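Local coordinates for protein GDP-L-fucose synthase (Campylobacter jejuni subsp. jejuni serotype O:2, PDB 7CXT) that reduces the 4-keto group of GDP-6-OMe-4-keto-L-xylo-heptose with NADPH, as a member of the extended short-chain dehydrogenase/reductase group, at residues V164-Y169 / R239-H244; S109-P114 / Y136-A141; V62-V67 / L104-S109. All coordinates share one frame; numbering follows the deposited sequence.

Contact 1 of 3, residues V164-Y169 / R239-H244. With NDP (NADPH dihydro-nicotinamide-adenine-dinucleotide phosphate), chain C.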
# COMPACT_ATOMS: atom_id res chain seq x y z
N VAL A 164 3.68 -14.04 -7.16
CA VAL A 164 2.56 -14.18 -6.23
C VAL A 164 2.21 -15.65 -6.07
O VAL A 164 1.97 -16.34 -7.07
CB VAL A 164 1.34 -13.38 -6.72
CG1 VAL A 164 0.28 -13.32 -5.63
CG2 VAL A 164 1.78 -11.99 -7.17
N LEU A 165 2.13 -16.11 -4.82
CA LEU A 165 1.83 -17.52 -4.57
C LEU A 165 0.73 -17.64 -3.52
O LEU A 165 0.42 -16.69 -2.79
CB LEU A 165 3.06 -18.30 -4.10
CG LEU A 165 3.63 -17.82 -2.76
CD1 LEU A 165 4.17 -19.00 -1.99
CD2 LEU A 165 4.73 -16.78 -2.99
N ASN A 166 0.13 -18.85 -3.45
CA ASN A 166 -0.94 -19.11 -2.49
C ASN A 166 -0.48 -19.80 -1.21
O ASN A 166 -0.34 -19.14 -0.18
CB ASN A 166 -2.07 -19.90 -3.16
CG ASN A 166 -3.00 -18.99 -3.94
OD1 ASN A 166 -3.33 -17.89 -3.48
ND2 ASN A 166 -3.38 -19.41 -5.14
N ASN A 167 -0.28 -21.11 -1.21
CA ASN A 167 0.16 -21.84 -0.02
C ASN A 167 1.53 -22.43 -0.27
O ASN A 167 1.75 -23.08 -1.30
CB ASN A 167 -0.79 -22.97 0.38
CG ASN A 167 -2.16 -22.47 0.77
OD1 ASN A 167 -3.10 -22.49 -0.03
ND2 ASN A 167 -2.28 -22.02 2.00
N LEU A 168 2.44 -22.21 0.66
CA LEU A 168 3.80 -22.74 0.59
C LEU A 168 3.93 -23.95 1.50
O LEU A 168 3.31 -24.03 2.56
CB LEU A 168 4.81 -21.67 1.03
CG LEU A 168 6.16 -21.44 0.35
CD1 LEU A 168 7.18 -20.97 1.39
CD2 LEU A 168 6.67 -22.62 -0.46
N TYR A 169 4.76 -24.89 1.08
CA TYR A 169 5.24 -25.95 1.95
C TYR A 169 6.62 -26.33 1.43
O TYR A 169 7.04 -25.90 0.36
CB TYR A 169 4.28 -27.16 1.99
CG TYR A 169 4.29 -28.00 0.74
CD1 TYR A 169 3.71 -27.55 -0.44
CD2 TYR A 169 4.87 -29.28 0.73
CE1 TYR A 169 3.70 -28.33 -1.59
CE2 TYR A 169 4.87 -30.05 -0.41
CZ TYR A 169 4.29 -29.58 -1.56
OH TYR A 169 4.32 -30.35 -2.69
N ARG A 239 -11.04 -25.30 -1.52
CA ARG A 239 -9.99 -25.73 -2.43
C ARG A 239 -8.76 -24.84 -2.29
O ARG A 239 -8.88 -23.61 -2.23
CB ARG A 239 -10.49 -25.74 -3.87
CG ARG A 239 -11.74 -26.57 -4.03
CD ARG A 239 -12.06 -26.81 -5.48
NE ARG A 239 -11.02 -27.57 -6.16
CZ ARG A 239 -10.91 -28.89 -6.10
NH1 ARG A 239 -11.77 -29.61 -5.38
NH2 ARG A 239 -9.94 -29.51 -6.77
N ARG A 240 -7.59 -25.48 -2.26
CA ARG A 240 -6.32 -24.78 -2.08
C ARG A 240 -5.30 -25.29 -3.09
O ARG A 240 -5.32 -26.45 -3.50
CB ARG A 240 -5.73 -24.97 -0.67
CG ARG A 240 -6.73 -25.07 0.46
CD ARG A 240 -7.52 -23.79 0.63
NE ARG A 240 -6.66 -22.63 0.56
CZ ARG A 240 -7.07 -21.41 0.26
NH1 ARG A 240 -8.35 -21.19 -0.02
NH2 ARG A 240 -6.19 -20.41 0.22
N GLU A 241 -4.41 -24.38 -3.48
CA GLU A 241 -3.24 -24.67 -4.30
C GLU A 241 -2.00 -24.55 -3.43
O GLU A 241 -1.91 -23.67 -2.57
CB GLU A 241 -3.14 -23.69 -5.47
CG GLU A 241 -1.88 -23.85 -6.28
CD GLU A 241 -1.63 -22.68 -7.19
OE1 GLU A 241 -2.21 -21.61 -6.93
OE2 GLU A 241 -0.83 -22.82 -8.14
N PHE A 242 -1.03 -25.43 -3.67
CA PHE A 242 0.20 -25.51 -2.89
C PHE A 242 1.40 -25.51 -3.83
O PHE A 242 1.33 -26.06 -4.93
CB PHE A 242 0.25 -26.78 -2.04
CG PHE A 242 -0.90 -26.90 -1.09
CD1 PHE A 242 -2.10 -27.45 -1.51
CD2 PHE A 242 -0.78 -26.45 0.22
CE1 PHE A 242 -3.18 -27.53 -0.64
CE2 PHE A 242 -1.86 -26.53 1.10
CZ PHE A 242 -3.04 -27.08 0.68
N ILE A 243 2.50 -24.92 -3.37
CA ILE A 243 3.75 -25.00 -4.12
C ILE A 243 4.86 -25.41 -3.17
O ILE A 243 5.00 -24.84 -2.08
CB ILE A 243 4.07 -23.68 -4.84
CG1 ILE A 243 5.36 -23.81 -5.65
CG2 ILE A 243 4.04 -22.46 -3.88
CD1 ILE A 243 5.67 -22.62 -6.54
N HIS A 244 5.61 -26.46 -3.55
CA HIS A 244 6.78 -26.87 -2.78
C HIS A 244 7.87 -25.81 -2.87
O HIS A 244 8.09 -25.21 -3.92
CB HIS A 244 7.28 -28.21 -3.30
CG HIS A 244 8.32 -28.87 -2.43
ND1 HIS A 244 9.64 -28.50 -2.44
CD2 HIS A 244 8.22 -29.90 -1.55
CE1 HIS A 244 10.32 -29.26 -1.60
NE2 HIS A 244 9.48 -30.12 -1.04
PA NDP C . 8.11 -17.31 6.99
O1A NDP C . 7.13 -16.61 7.87
O2A NDP C . 8.20 -18.81 6.96
O5B NDP C . 9.61 -16.75 7.33
C5B NDP C . 9.53 -15.37 7.28
C4B NDP C . 10.93 -14.85 7.68
O4B NDP C . 10.91 -13.43 7.81
C3B NDP C . 11.29 -15.48 9.05
O3B NDP C . 12.59 -16.02 9.00
C2B NDP C . 11.28 -14.23 9.98
O2B NDP C . 12.23 -14.25 10.90
C1B NDP C . 11.65 -13.13 8.95
N9A NDP C . 11.25 -11.82 9.43
C8A NDP C . 9.94 -11.36 9.74
N7A NDP C . 9.92 -10.10 10.16
C5A NDP C . 11.30 -9.71 10.14
C6A NDP C . 11.95 -8.51 10.46
N6A NDP C . 11.27 -7.39 10.93
N1A NDP C . 13.29 -8.39 10.34
C2A NDP C . 13.95 -9.51 9.89
N3A NDP C . 13.49 -10.71 9.54
C4A NDP C . 12.12 -10.78 9.68
O3 NDP C . 7.73 -16.66 5.51
PN NDP C . 7.57 -17.76 4.34
O1N NDP C . 6.36 -18.56 4.61
O2N NDP C . 8.84 -18.34 3.76
O5D NDP C . 6.96 -16.79 3.01
C5D NDP C . 7.95 -16.02 2.45
C4D NDP C . 7.28 -15.16 1.39
O4D NDP C . 6.27 -15.94 0.70
C3D NDP C . 6.50 -13.98 2.10
O3D NDP C . 6.54 -12.87 1.28
C2D NDP C . 5.07 -14.53 2.17
O2D NDP C . 4.08 -13.54 2.17
C1D NDP C . 5.02 -15.27 0.82
N1N NDP C . 3.93 -16.24 0.83
C2N NDP C . 4.00 -17.41 1.59
C3N NDP C . 2.84 -18.13 1.80
C7N NDP C . 2.88 -19.35 2.61
O7N NDP C . 1.93 -20.16 2.70
N7N NDP C . 4.03 -19.60 3.34
C4N NDP C . 1.54 -17.72 1.25
C5N NDP C . 1.66 -16.63 0.26
C6N NDP C . 2.80 -15.96 0.08
P2B NDP C . 11.79 -15.00 12.48
O1X NDP C . 11.67 -16.41 12.02
O2X NDP C . 13.04 -14.62 13.28
O3X NDP C . 10.52 -14.25 12.77
O HOH W 1 0.48 -22.33 -3.82

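Contact 2 of 3, residues S109-P114 / Y136-A141. With NDP (NADPH dihydro-nicotinamide-adenine-dinucleotide phosphate), chain C.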
# COMPACT_ATOMS: atom_id res chain seq x y z
N SER A 109 1.19 -12.51 -2.34
CA SER A 109 0.27 -13.44 -1.72
C SER A 109 -1.05 -13.42 -2.45
O SER A 109 -1.49 -12.37 -2.92
CB SER A 109 0.02 -13.10 -0.23
OG SER A 109 -1.07 -13.84 0.29
N GLY A 110 -1.72 -14.58 -2.48
CA GLY A 110 -3.04 -14.66 -3.08
C GLY A 110 -4.07 -13.82 -2.35
O GLY A 110 -5.12 -13.52 -2.92
N TYR A 111 -3.78 -13.42 -1.11
CA TYR A 111 -4.67 -12.51 -0.40
C TYR A 111 -4.71 -11.13 -1.03
O TYR A 111 -5.55 -10.33 -0.65
CB TYR A 111 -4.26 -12.37 1.07
CG TYR A 111 -4.55 -13.61 1.86
CD1 TYR A 111 -5.85 -14.07 1.99
CD2 TYR A 111 -3.53 -14.34 2.47
CE1 TYR A 111 -6.14 -15.21 2.72
CE2 TYR A 111 -3.80 -15.48 3.20
CZ TYR A 111 -5.11 -15.91 3.31
OH TYR A 111 -5.40 -17.05 4.03
N MET A 112 -3.80 -10.83 -1.96
CA MET A 112 -3.88 -9.58 -2.69
C MET A 112 -5.04 -9.53 -3.67
O MET A 112 -5.35 -8.45 -4.18
CB MET A 112 -2.58 -9.33 -3.45
CG MET A 112 -2.55 -10.05 -4.78
SD MET A 112 -0.97 -9.85 -5.60
CE MET A 112 0.08 -9.70 -4.15
N TYR A 113 -5.65 -10.70 -4.00
CA TYR A 113 -6.71 -10.72 -5.00
C TYR A 113 -8.08 -10.63 -4.34
O TYR A 113 -8.26 -11.09 -3.20
CB TYR A 113 -6.62 -11.99 -5.86
CG TYR A 113 -5.41 -12.02 -6.80
CD1 TYR A 113 -5.27 -11.07 -7.81
CD2 TYR A 113 -4.42 -12.99 -6.67
CE1 TYR A 113 -4.18 -11.08 -8.66
CE2 TYR A 113 -3.33 -13.02 -7.52
CZ TYR A 113 -3.21 -12.07 -8.52
OH TYR A 113 -2.13 -12.09 -9.37
N PRO A 114 -9.08 -10.11 -5.05
CA PRO A 114 -10.41 -9.91 -4.45
C PRO A 114 -11.02 -11.23 -4.00
O PRO A 114 -10.76 -12.29 -4.59
CB PRO A 114 -11.23 -9.30 -5.58
CG PRO A 114 -10.22 -8.73 -6.52
CD PRO A 114 -9.03 -9.63 -6.44
N TYR A 136 -7.60 -8.43 5.00
CA TYR A 136 -7.77 -7.16 4.30
C TYR A 136 -6.52 -6.27 4.38
O TYR A 136 -6.06 -5.73 3.37
CB TYR A 136 -8.99 -6.46 4.89
CG TYR A 136 -9.36 -5.11 4.33
CD1 TYR A 136 -10.08 -5.00 3.14
CD2 TYR A 136 -9.08 -3.94 5.03
CE1 TYR A 136 -10.46 -3.75 2.64
CE2 TYR A 136 -9.46 -2.70 4.55
CZ TYR A 136 -10.16 -2.61 3.36
OH TYR A 136 -10.54 -1.37 2.90
N SER A 137 -5.99 -6.05 5.58
CA SER A 137 -4.85 -5.15 5.67
C SER A 137 -3.56 -5.82 5.21
O SER A 137 -2.67 -5.15 4.67
CB SER A 137 -4.71 -4.61 7.10
OG SER A 137 -4.42 -5.65 8.02
N PHE A 138 -3.45 -7.13 5.42
CA PHE A 138 -2.30 -7.88 4.90
C PHE A 138 -2.29 -7.85 3.38
O PHE A 138 -1.24 -7.62 2.77
CB PHE A 138 -2.35 -9.33 5.40
CG PHE A 138 -1.23 -10.20 4.88
CD1 PHE A 138 0.03 -10.17 5.46
CD2 PHE A 138 -1.46 -11.08 3.81
CE1 PHE A 138 1.06 -11.00 4.99
CE2 PHE A 138 -0.44 -11.89 3.32
CZ PHE A 138 0.83 -11.85 3.90
N GLY A 139 -3.45 -8.03 2.75
CA GLY A 139 -3.50 -8.03 1.30
C GLY A 139 -3.20 -6.66 0.73
O GLY A 139 -2.47 -6.54 -0.25
N ALA A 140 -3.69 -5.60 1.40
CA ALA A 140 -3.39 -4.25 0.93
C ALA A 140 -1.89 -3.96 1.01
O ALA A 140 -1.34 -3.28 0.13
CB ALA A 140 -4.17 -3.23 1.77
N ALA A 141 -1.22 -4.45 2.04
CA ALA A 141 0.24 -4.28 2.10
C ALA A 141 0.93 -5.04 0.96
O ALA A 141 1.92 -4.55 0.39
CB ALA A 141 0.75 -4.76 3.46
PA NDP C . 8.11 -17.31 6.99
O1A NDP C . 7.13 -16.61 7.87
O2A NDP C . 8.20 -18.81 6.96
O5B NDP C . 9.61 -16.75 7.33
C5B NDP C . 9.53 -15.37 7.28
C4B NDP C . 10.93 -14.85 7.68
O4B NDP C . 10.91 -13.43 7.81
C3B NDP C . 11.29 -15.48 9.05
O3B NDP C . 12.59 -16.02 9.00
C2B NDP C . 11.28 -14.23 9.98
O2B NDP C . 12.23 -14.25 10.90
C1B NDP C . 11.65 -13.13 8.95
N9A NDP C . 11.25 -11.82 9.43
C8A NDP C . 9.94 -11.36 9.74
N7A NDP C . 9.92 -10.10 10.16
C5A NDP C . 11.30 -9.71 10.14
C6A NDP C . 11.95 -8.51 10.46
N6A NDP C . 11.27 -7.39 10.93
N1A NDP C . 13.29 -8.39 10.34
C2A NDP C . 13.95 -9.51 9.89
N3A NDP C . 13.49 -10.71 9.54
C4A NDP C . 12.12 -10.78 9.68
O3 NDP C . 7.73 -16.66 5.51
PN NDP C . 7.57 -17.76 4.34
O1N NDP C . 6.36 -18.56 4.61
O2N NDP C . 8.84 -18.34 3.76
O5D NDP C . 6.96 -16.79 3.01
C5D NDP C . 7.95 -16.02 2.45
C4D NDP C . 7.28 -15.16 1.39
O4D NDP C . 6.27 -15.94 0.70
C3D NDP C . 6.50 -13.98 2.10
O3D NDP C . 6.54 -12.87 1.28
C2D NDP C . 5.07 -14.53 2.17
O2D NDP C . 4.08 -13.54 2.17
C1D NDP C . 5.02 -15.27 0.82
N1N NDP C . 3.93 -16.24 0.83
C2N NDP C . 4.00 -17.41 1.59
C3N NDP C . 2.84 -18.13 1.80
C7N NDP C . 2.88 -19.35 2.61
O7N NDP C . 1.93 -20.16 2.70
N7N NDP C . 4.03 -19.60 3.34
C4N NDP C . 1.54 -17.72 1.25
C5N NDP C . 1.66 -16.63 0.26
C6N NDP C . 2.80 -15.96 0.08
P2B NDP C . 11.79 -15.00 12.48
O1X NDP C . 11.67 -16.41 12.02
O2X NDP C . 13.04 -14.62 13.28
O3X NDP C . 10.52 -14.25 12.77

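Contact 3 of 3, residues V62-V67 / L104-S109. With NDP (NADPH dihydro-nicotinamide-adenine-dinucleotide phosphate), chain C.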
# COMPACT_ATOMS: atom_id res chain seq x y z
N VAL A 62 18.71 -9.54 -4.76
CA VAL A 62 17.94 -9.57 -3.52
C VAL A 62 16.74 -10.49 -3.70
O VAL A 62 16.00 -10.36 -4.68
CB VAL A 62 17.49 -8.15 -3.11
CG1 VAL A 62 16.54 -8.20 -1.91
CG2 VAL A 62 18.72 -7.26 -2.83
N PHE A 63 16.56 -11.44 -2.77
CA PHE A 63 15.36 -12.27 -2.67
C PHE A 63 14.67 -11.87 -1.37
O PHE A 63 15.18 -12.20 -0.29
CB PHE A 63 15.68 -13.76 -2.64
CG PHE A 63 16.14 -14.34 -3.94
CD1 PHE A 63 15.21 -14.80 -4.87
CD2 PHE A 63 17.49 -14.45 -4.22
CE1 PHE A 63 15.65 -15.34 -6.07
CE2 PHE A 63 17.93 -15.00 -5.41
CZ PHE A 63 17.01 -15.45 -6.33
N LEU A 64 13.53 -11.19 -1.47
CA LEU A 64 12.87 -10.60 -0.28
C LEU A 64 11.77 -11.54 0.21
O LEU A 64 10.62 -11.44 -0.20
CB LEU A 64 12.29 -9.21 -0.60
CG LEU A 64 11.39 -8.50 0.43
CD1 LEU A 64 12.07 -8.40 1.82
CD2 LEU A 64 10.99 -7.13 -0.06
N THR A 65 12.13 -12.45 1.12
CA THR A 65 11.16 -13.39 1.66
C THR A 65 10.60 -13.00 3.02
O THR A 65 9.61 -13.62 3.45
CB THR A 65 11.76 -14.82 1.77
OG1 THR A 65 12.59 -14.92 2.93
CG2 THR A 65 12.58 -15.16 0.53
N ALA A 66 11.18 -12.02 3.71
CA ALA A 66 10.75 -11.72 5.07
C ALA A 66 9.35 -11.11 5.09
O ALA A 66 9.03 -10.22 4.31
CB ALA A 66 11.73 -10.78 5.74
N VAL A 67 8.54 -11.55 6.06
CA VAL A 67 7.13 -11.17 6.12
C VAL A 67 6.66 -11.37 7.54
O VAL A 67 7.20 -12.21 8.27
CB VAL A 67 6.29 -12.02 5.12
CG1 VAL A 67 6.35 -13.51 5.52
CG2 VAL A 67 4.81 -11.58 5.08
N LEU A 104 15.78 -7.77 -8.14
CA LEU A 104 15.17 -8.11 -6.87
C LEU A 104 13.93 -8.94 -7.15
O LEU A 104 13.23 -8.72 -8.13
CB LEU A 104 14.81 -6.84 -6.07
CG LEU A 104 14.07 -6.97 -4.74
CD1 LEU A 104 14.46 -5.76 -3.84
CD2 LEU A 104 12.55 -7.05 -4.89
N VAL A 105 13.66 -9.91 -6.27
CA VAL A 105 12.45 -10.70 -6.37
C VAL A 105 11.68 -10.55 -5.07
O VAL A 105 12.22 -10.80 -3.99
CB VAL A 105 12.73 -12.18 -6.66
CG1 VAL A 105 11.46 -12.99 -6.40
CG2 VAL A 105 13.16 -12.35 -8.09
N PHE A 106 10.43 -10.15 -5.19
CA PHE A 106 9.54 -9.97 -4.06
C PHE A 106 8.43 -11.00 -4.16
O PHE A 106 7.98 -11.33 -5.26
CB PHE A 106 8.99 -8.54 -4.03
CG PHE A 106 7.88 -8.34 -3.05
CD1 PHE A 106 8.05 -8.62 -1.70
CD2 PHE A 106 6.64 -7.86 -3.48
CE1 PHE A 106 7.01 -8.44 -0.80
CE2 PHE A 106 5.60 -7.67 -2.59
CZ PHE A 106 5.79 -7.94 -1.23
N PHE A 107 7.99 -11.54 -3.03
CA PHE A 107 6.97 -12.57 -3.06
C PHE A 107 5.63 -11.99 -2.61
O PHE A 107 5.53 -11.40 -1.53
CB PHE A 107 7.38 -13.77 -2.23
CG PHE A 107 8.56 -14.49 -2.80
CD1 PHE A 107 8.39 -15.48 -3.77
CD2 PHE A 107 9.83 -14.15 -2.42
CE1 PHE A 107 9.48 -16.12 -4.32
CE2 PHE A 107 10.94 -14.79 -2.97
CZ PHE A 107 10.76 -15.78 -3.93
N GLY A 108 4.62 -12.13 -3.48
CA GLY A 108 3.28 -11.70 -3.17
C GLY A 108 2.45 -12.81 -2.58
O GLY A 108 2.91 -13.94 -2.38
N SER A 109 1.19 -12.51 -2.34
CA SER A 109 0.27 -13.44 -1.72
C SER A 109 -1.05 -13.42 -2.45
O SER A 109 -1.49 -12.37 -2.92
CB SER A 109 0.02 -13.10 -0.23
OG SER A 109 -1.07 -13.84 0.29
PA NDP C . 8.11 -17.31 6.99
O1A NDP C . 7.13 -16.61 7.87
O2A NDP C . 8.20 -18.81 6.96
O5B NDP C . 9.61 -16.75 7.33
C5B NDP C . 9.53 -15.37 7.28
C4B NDP C . 10.93 -14.85 7.68
O4B NDP C . 10.91 -13.43 7.81
C3B NDP C . 11.29 -15.48 9.05
O3B NDP C . 12.59 -16.02 9.00
C2B NDP C . 11.28 -14.23 9.98
O2B NDP C . 12.23 -14.25 10.90
C1B NDP C . 11.65 -13.13 8.95
N9A NDP C . 11.25 -11.82 9.43
C8A NDP C . 9.94 -11.36 9.74
N7A NDP C . 9.92 -10.10 10.16
C5A NDP C . 11.30 -9.71 10.14
C6A NDP C . 11.95 -8.51 10.46
N6A NDP C . 11.27 -7.39 10.93
N1A NDP C . 13.29 -8.39 10.34
C2A NDP C . 13.95 -9.51 9.89
N3A NDP C . 13.49 -10.71 9.54
C4A NDP C . 12.12 -10.78 9.68
O3 NDP C . 7.73 -16.66 5.51
PN NDP C . 7.57 -17.76 4.34
O1N NDP C . 6.36 -18.56 4.61
O2N NDP C . 8.84 -18.34 3.76
O5D NDP C . 6.96 -16.79 3.01
C5D NDP C . 7.95 -16.02 2.45
C4D NDP C . 7.28 -15.16 1.39
O4D NDP C . 6.27 -15.94 0.70
C3D NDP C . 6.50 -13.98 2.10
O3D NDP C . 6.54 -12.87 1.28
C2D NDP C . 5.07 -14.53 2.17
O2D NDP C . 4.08 -13.54 2.17
C1D NDP C . 5.02 -15.27 0.82
N1N NDP C . 3.93 -16.24 0.83
C2N NDP C . 4.00 -17.41 1.59
C3N NDP C . 2.84 -18.13 1.80
C7N NDP C . 2.88 -19.35 2.61
O7N NDP C . 1.93 -20.16 2.70
N7N NDP C . 4.03 -19.60 3.34
C4N NDP C . 1.54 -17.72 1.25
C5N NDP C . 1.66 -16.63 0.26
C6N NDP C . 2.80 -15.96 0.08
P2B NDP C . 11.79 -15.00 12.48
O1X NDP C . 11.67 -16.41 12.02
O2X NDP C . 13.04 -14.62 13.28
O3X NDP C . 10.52 -14.25 12.77

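Contact 1 of 3, residues V164-Y169 / R239-H244
N166 and E241 make a polar side-chain link between these segments: ND2 of N166 donates to OE1 of E241 over 3.1 Å, nearly along the carboxylate C-O bond, with the amide and carboxylate planes turned 61° apart. E241 has CG anti to its backbone N (chi1 174°) and is extended beyond it; M317 N and G280 N also grip its carboxylate.

The backbones pair as short parallel strands. I243 N donates to N167 O at 2.9 Å and Y169 N to I243 O at 3.2 Å, while a water donates to N167 O and, weakly, to E241 O.

Among the rings, Y169 holds CG between its N and carbonyl carbon (chi1 73°), which puts one face under H244 CA, a CH-pi contact of 3.9 Å to the ring centroid. The H244 ring turns its edge to Y169 in an offset T-shaped pair; its ND1 caps D246 N at the start of helix 245-258.

The cofactor is met by L168, whose N donates to the carboxamide O7N at 2.9 Å, and by L165, whose CG packs 3.5 Å from C6N.

Around the pair, helices 182-197 and 333-345 pack on Y169 and F242, and helix 245-258 on L165 and L168.

Contact 2 of 3, residues S109-P114 / Y136-A141
S109 and F138 meet beside the nicotinamide end of the NADPH pocket, at two positions predicted to belong to the active site of this short-chain dehydrogenase/reductase. The OG of S109 lies 3.7 Å from CE2 of F138, at the edge of the ring and in its plane, and S109 CB backs the same carbon. In F138 the side chain leaves the helix with CG anti to N (chi1 178°), which carries the ring across to the serine and points CZ at the NADPH ribose, 4.1 Å from O2D. The same OG is 3.9 Å from C5N of the nicotinamide.

What fixes the serine hydroxyl is its own chain: Y111 N donates to S109 OG at 3.1 Å, an almost straight bond (164°) that closes an ST turn. F138 stands where the family's YxxxK motif places its tyrosine, the expected proton donor/acceptor, one helical turn before K142, the lysine that binds the cofactor; here the ring ends in carbon.

Y111 also meets the phenylalanine, its CD2 being 4.0 Å from F138 CE2 in a slanting apolar contact. Beyond it the backbones come close at G139, whose bare CA sits 3.6 Å from Y111 O, while its carbonyl O faces M112 CA at 4.1 Å. The 3-10 turn of 110-112 is thereby laid against the first turns of helix 136-156. The M112 side chain packs on K142, I143 and V164, with its CG over the centre of the Y113 ring. R315 takes the carbonyl oxygens of G110, Y113 and P114, and the helix also serves the dimer, with A140 packing on I147 of the second subunit.

Contact 3 of 3, residues V62-V67 / L104-S109
V62, F63 and L64 pair with L104, V105 and F106 as neighbouring parallel strands of a Rossmann fold, joined by helix 78-98 in a beta-alpha-beta unit. V105 N donates to V62 O at 2.9 Å, and L64 N to V105 O in an almost linear bond (176°). On the face where V62, L104 and F106 meet helix 78-98, and F106 also helix 136-156, L64 CD2 lies beside F106 CD1 at 3.7 Å. F63 and V105 lie side by side on the other face, toward helix 245-258.

F107 shows how the strand end turns from sheet to cofactor. Its CB touches the nicotinamide ribose, 3.8 Å from O4D. With CG beside the backbone N (chi1 -67°), the ring swings toward the neighbouring strand: CD2 lies 3.6 Å from L64 O, which is at the ring edge in plane, and CE2 meets T65 CG2 at 3.9 Å. V105 CG1 sits over one ring face, toward its rim.

T65 OG1 is held by A12 O. Beyond it V67 brings CG1 to 3.4 Å from the bridging pyrophosphate oxygen O3. On strand 103-109, F107 O accepts from K142 NZ and, weakly, from the ribose hydroxyl O3D at 3.3 Å.

Overall arrangement
The three contacts lie in series along the chain, contact 3 first, then contact 2, then contact 1, with each pair of centres about 15 Å apart. Strand 103-109 runs from contact 3 into contact 2 through their shared S109, and its sheet neighbour 160-165 leads into contact 1, whose pairing belongs to a separate small mixed sheet. Direct touches tie them: L165 O to G110 N, a probable hydrogen bond of 3.0 Å, L165 CD2 against G108 O, and F138 CE1 against V67 CG2. Together they show a general principle of Rossmann-type reductases: successive strand ends and the loops beyond them gather around one NADPH, which all three contacts touch.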